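Local coordinates for glial cell-derived neurotrophic factor (Rattus norvegicus, PDB 1AGQ), which acts as a neurotrophic growth factor of the cystine-knot superfamily, probably signalling to neurons as a dimer whose fingers engage cell-surface receptors, at residues L54-Y58 with Y121-R125; L64-C69 with H127-C132. All coordinates share one frame; numbering follows the deposited sequence.

Overall arrangement
Going from the N terminus, the chain runs along strand 43-50, turns through the loop holding 54-58 and comes back along strand 63-70, giving one two-stranded finger. It then forms helix 79-89 and enters the second finger, where strand 121-124 leads on to strand 129-134. Interaction 1 closes a long loop between 54-58 and 121-125, and interaction 2 closes another between 64-69 and 127-132. The two loops cross, because 64-69 lies between the ends of the first loop while 127-132 falls beyond it. Interaction 1 joins the fingers toward their outer part; interaction 2, about 15 Å away between centres, joins them near the knot. Leu54 and Leu64 touch between the two, and both contacts pack against the second subunit.

Interaction 1 (L54-Y58 with Y121-R125); sequences LGLGY and YHILR
Tyr58 turns the edge of its ring onto one face of the His122 imidazole in an edge-to-face pair, with centroids 4.8 Å apart and planes at 60°. The rim atom CE1 of Tyr58 does the touching: it sits over the imidazole, displaced toward the rim, and comes 3.5 Å from His122 ND1. A water lies in the plane of the Tyr58 ring, at its edge; it is bound to His122 ND1 at 2.9 Å and only weakly to Tyr58 OH, so it bridges the two polar ends. On its other nitrogen, NE2, the histidine is hydrogen-bonded to Asp116, which fixes how the ring is turned. Phe114 of the neighbouring strand makes a further edge-to-face pair with Tyr58.

Leu124 meets the tyrosine on the CE2 and OH side. Its CD2 methyl approaches Tyr58 obliquely, 3.4 Å from CE2 and 3.2 Å from OH, a snug fit beside the hydroxyl. Leu124 has CG anti to its carbonyl carbon (chi1 -59°), and that sends both methyls across to the loop: CD1 toward Leu54 CD1 at 4.3 Å, CD2 also toward Leu56. With an alanine in place of His122, Tyr58 would probably lose the face beneath its CE1 edge, and the water and Asp116 would each be left without their imidazole partner.

Met79 of the second subunit packs on both Leu56 and Leu124, while Asn86 of that subunit binds Leu54 O. The loop of the first finger thus rests on strand 121-124 of the second, with a partner subunit's helix alongside, as in the TGF-beta-like dimers, where the heel helix of one subunit packs against the fingers of the other.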
# COMPACT_ATOMS: atom_id res chain seq x y z
N LEU B 54 -22.65 -0.38 14.20
CA LEU B 54 -21.93 0.88 14.36
C LEU B 54 -22.20 1.67 15.63
O LEU B 54 -21.51 2.65 15.92
CB LEU B 54 -22.19 1.78 13.16
CG LEU B 54 -22.08 1.13 11.78
CD1 LEU B 54 -22.44 2.17 10.72
CD2 LEU B 54 -20.68 0.57 11.55
N GLY B 55 -23.21 1.26 16.38
CA GLY B 55 -23.55 1.94 17.62
C GLY B 55 -24.04 3.36 17.43
O GLY B 55 -23.97 4.17 18.35
N LEU B 56 -24.57 3.65 16.24
CA LEU B 56 -25.07 4.99 15.92
C LEU B 56 -26.55 5.14 16.26
O LEU B 56 -27.13 6.20 16.02
CB LEU B 56 -24.85 5.30 14.44
CG LEU B 56 -23.57 6.00 13.98
CD1 LEU B 56 -22.53 6.00 15.08
CD2 LEU B 56 -23.03 5.30 12.75
N GLY B 57 -27.15 4.09 16.79
CA GLY B 57 -28.55 4.17 17.16
C GLY B 57 -29.54 3.85 16.07
O GLY B 57 -30.75 4.00 16.26
N TYR B 58 -29.06 3.38 14.92
CA TYR B 58 -29.98 3.06 13.83
C TYR B 58 -30.65 1.70 14.01
O TYR B 58 -30.01 0.73 14.42
CB TYR B 58 -29.25 3.07 12.48
CG TYR B 58 -28.62 4.40 12.13
CD1 TYR B 58 -29.39 5.55 11.98
CD2 TYR B 58 -27.23 4.51 11.94
CE1 TYR B 58 -28.81 6.77 11.66
CE2 TYR B 58 -26.65 5.74 11.60
CZ TYR B 58 -27.44 6.87 11.46
OH TYR B 58 -26.88 8.08 11.12
N TYR B 121 -35.49 8.55 6.82
CA TYR B 121 -34.33 8.71 5.95
C TYR B 121 -33.10 9.14 6.74
O TYR B 121 -33.17 10.00 7.61
CB TYR B 121 -34.64 9.77 4.88
CG TYR B 121 -33.44 10.12 4.02
CD1 TYR B 121 -32.51 11.06 4.45
CD2 TYR B 121 -33.26 9.54 2.78
CE1 TYR B 121 -31.41 11.40 3.65
CE2 TYR B 121 -32.18 9.87 1.97
CZ TYR B 121 -31.27 10.80 2.42
OH TYR B 121 -30.20 11.13 1.60
N HIS B 122 -31.96 8.50 6.44
CA HIS B 122 -30.70 8.81 7.11
C HIS B 122 -29.59 8.76 6.07
O HIS B 122 -29.67 8.00 5.10
CB HIS B 122 -30.37 7.77 8.17
CG HIS B 122 -31.35 7.69 9.28
ND1 HIS B 122 -31.43 8.65 10.27
CD2 HIS B 122 -32.25 6.73 9.61
CE1 HIS B 122 -32.35 8.28 11.15
NE2 HIS B 122 -32.85 7.12 10.77
N ILE B 123 -28.55 9.56 6.28
CA ILE B 123 -27.40 9.54 5.37
C ILE B 123 -26.13 9.52 6.23
O ILE B 123 -26.02 10.23 7.23
CB ILE B 123 -27.41 10.78 4.41
CG1 ILE B 123 -26.16 10.79 3.53
CG2 ILE B 123 -27.47 12.07 5.21
CD1 ILE B 123 -26.31 11.59 2.27
N LEU B 124 -25.21 8.64 5.88
CA LEU B 124 -23.94 8.56 6.58
C LEU B 124 -22.97 9.22 5.60
O LEU B 124 -22.91 8.85 4.43
CB LEU B 124 -23.54 7.11 6.82
CG LEU B 124 -24.54 6.29 7.65
CD1 LEU B 124 -24.02 4.88 7.80
CD2 LEU B 124 -24.74 6.95 9.01
N ARG B 125 -22.26 10.23 6.09
CA ARG B 125 -21.30 10.98 5.27
C ARG B 125 -19.89 10.87 5.89
O ARG B 125 -19.74 10.98 7.11
CB ARG B 125 -21.69 12.46 5.24
CG ARG B 125 -23.01 12.82 4.57
CD ARG B 125 -23.28 14.31 4.79
NE ARG B 125 -24.46 14.78 4.06
CZ ARG B 125 -24.43 15.26 2.82
NH1 ARG B 125 -23.27 15.34 2.17
NH2 ARG B 125 -25.55 15.63 2.22
O HOH W 1 -29.13 10.42 10.48

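Interaction 2 (L64-C69 with H127-C132); sequences LIFRYC and HSAKRC
Arg67 reaches across to Ala129 along nearly its whole side chain. CB already lies 3.3 Å from Ala129 O. CG and CD pass the same oxygen at greater distance, and the chain then bends at chi3 (-71°), which brings NE back to it: NE donates to Ala129 O at 3.1 Å, in the carbonyl plane, though the oxygen is tilted out of the guanidinium plane and the N-H angle is only 136°. Beyond CZ, NH2 comes 3.7 Å from Lys130 CA, and Lys130 O lies over one face of the guanidinium. The strongest partner of that tip is Asp109, with which NH2 forms a salt bridge.

One backbone bond and one serine hydroxyl add to this: Ala129 N donates to Arg67 O, and Arg67 N donates to Ser128 OG at 2.8 Å. Ser128 places OG anti to its own N (chi1 -167°), where it faces the amide of Arg67; the same hydroxyl is also hydrogen-bonded to Asp109. This carboxylate therefore serves both Arg67 and Ser128 and is likely to remain ionised.

Phe66 sets its CE1 edge against His127 O at 3.1 Å, near the ring plane; this buried oxygen has no hydrogen-bonding partner in the model. At the other end Ala129 CB packs against the sulfur of Cys69, which is joined to Cys132 by a disulfide with SG-SG 2.0 Å. Cys103 lies alongside Cys69, and Cys42 beside Cys132.

The disulfide is one of the three of the cystine knot, and on the usual topology one of the two that close its ring. The chemistry divides the join: a covalent disulfide fixes the knot end, and farther along hydrogen bonds and the charge of Asp109, shared by Arg67 and Ser128, hold it.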
# COMPACT_ATOMS: atom_id res chain seq x y z
N LEU B 64 -23.03 -2.93 5.56
CA LEU B 64 -22.05 -2.18 4.82
C LEU B 64 -20.68 -2.76 5.05
O LEU B 64 -20.44 -3.51 6.00
CB LEU B 64 -22.07 -0.71 5.25
CG LEU B 64 -21.31 -0.40 6.54
CD1 LEU B 64 -20.97 1.08 6.65
CD2 LEU B 64 -22.17 -0.83 7.71
N ILE B 65 -19.79 -2.44 4.11
CA ILE B 65 -18.40 -2.84 4.25
C ILE B 65 -17.79 -1.56 4.86
O ILE B 65 -17.73 -0.52 4.20
CB ILE B 65 -17.74 -3.10 2.90
CG1 ILE B 65 -18.48 -4.19 2.12
CG2 ILE B 65 -16.31 -3.51 3.13
CD1 ILE B 65 -18.46 -5.53 2.81
N PHE B 66 -17.39 -1.60 6.12
CA PHE B 66 -16.79 -0.43 6.73
C PHE B 66 -15.29 -0.58 6.51
O PHE B 66 -14.75 -1.66 6.71
CB PHE B 66 -17.12 -0.38 8.21
CG PHE B 66 -16.28 0.60 8.99
CD1 PHE B 66 -16.51 1.96 8.89
CD2 PHE B 66 -15.25 0.15 9.81
CE1 PHE B 66 -15.72 2.87 9.58
CE2 PHE B 66 -14.46 1.06 10.51
CZ PHE B 66 -14.70 2.42 10.39
N ARG B 67 -14.63 0.49 6.08
CA ARG B 67 -13.18 0.41 5.88
C ARG B 67 -12.48 1.47 6.71
O ARG B 67 -12.95 2.59 6.84
CB ARG B 67 -12.84 0.56 4.41
CG ARG B 67 -13.50 -0.53 3.59
CD ARG B 67 -12.89 -0.60 2.20
NE ARG B 67 -13.27 0.55 1.40
CZ ARG B 67 -13.11 0.61 0.08
NH1 ARG B 67 -12.57 -0.43 -0.55
NH2 ARG B 67 -13.52 1.67 -0.61
N TYR B 68 -11.36 1.08 7.31
CA TYR B 68 -10.62 2.00 8.14
C TYR B 68 -9.15 1.91 7.79
O TYR B 68 -8.70 0.92 7.21
CB TYR B 68 -10.84 1.68 9.63
CG TYR B 68 -10.34 0.33 10.07
CD1 TYR B 68 -11.12 -0.80 9.92
CD2 TYR B 68 -9.10 0.20 10.70
CE1 TYR B 68 -10.69 -2.05 10.39
CE2 TYR B 68 -8.66 -1.06 11.18
CZ TYR B 68 -9.46 -2.18 11.01
OH TYR B 68 -9.04 -3.43 11.44
N CYS B 69 -8.42 2.97 8.14
CA CYS B 69 -6.99 3.11 7.87
C CYS B 69 -6.18 2.93 9.15
O CYS B 69 -6.55 3.42 10.23
CB CYS B 69 -6.73 4.51 7.30
SG CYS B 69 -7.63 4.86 5.77
N HIS B 127 -18.09 8.38 6.50
CA HIS B 127 -18.23 7.33 7.50
C HIS B 127 -17.34 6.11 7.28
O HIS B 127 -17.17 5.28 8.17
CB HIS B 127 -19.69 6.85 7.50
CG HIS B 127 -20.10 6.19 6.21
ND1 HIS B 127 -20.16 6.85 5.01
CD2 HIS B 127 -20.47 4.91 5.96
CE1 HIS B 127 -20.54 6.00 4.06
NE2 HIS B 127 -20.73 4.82 4.62
N SER B 128 -16.76 6.02 6.09
CA SER B 128 -15.93 4.90 5.74
C SER B 128 -14.78 5.35 4.83
O SER B 128 -14.97 6.19 3.95
CB SER B 128 -16.77 3.84 5.03
OG SER B 128 -16.07 2.61 4.93
N ALA B 129 -13.61 4.76 5.03
CA ALA B 129 -12.46 5.13 4.21
C ALA B 129 -12.50 4.51 2.82
O ALA B 129 -12.95 3.37 2.63
CB ALA B 129 -11.17 4.71 4.91
N LYS B 130 -12.03 5.28 1.84
CA LYS B 130 -11.94 4.82 0.47
C LYS B 130 -10.44 4.68 0.14
O LYS B 130 -10.02 3.76 -0.56
CB LYS B 130 -12.58 5.86 -0.46
CG LYS B 130 -12.52 5.52 -1.93
CD LYS B 130 -13.50 6.42 -2.68
CE LYS B 130 -13.37 6.27 -4.18
NZ LYS B 130 -14.06 7.37 -4.90
N ARG B 131 -9.64 5.62 0.65
CA ARG B 131 -8.19 5.65 0.42
C ARG B 131 -7.53 6.08 1.72
O ARG B 131 -8.06 6.93 2.41
CB ARG B 131 -7.84 6.69 -0.64
CG ARG B 131 -7.84 6.23 -2.07
CD ARG B 131 -7.08 7.23 -2.94
NE ARG B 131 -7.63 8.59 -2.86
CZ ARG B 131 -6.92 9.68 -2.62
NH1 ARG B 131 -5.61 9.60 -2.42
NH2 ARG B 131 -7.51 10.87 -2.56
N CYS B 132 -6.37 5.50 2.02
CA CYS B 132 -5.61 5.79 3.24
C CYS B 132 -4.34 6.56 2.93
O CYS B 132 -3.75 6.38 1.86
CB CYS B 132 -5.23 4.50 3.94
SG CYS B 132 -6.70 3.59 4.48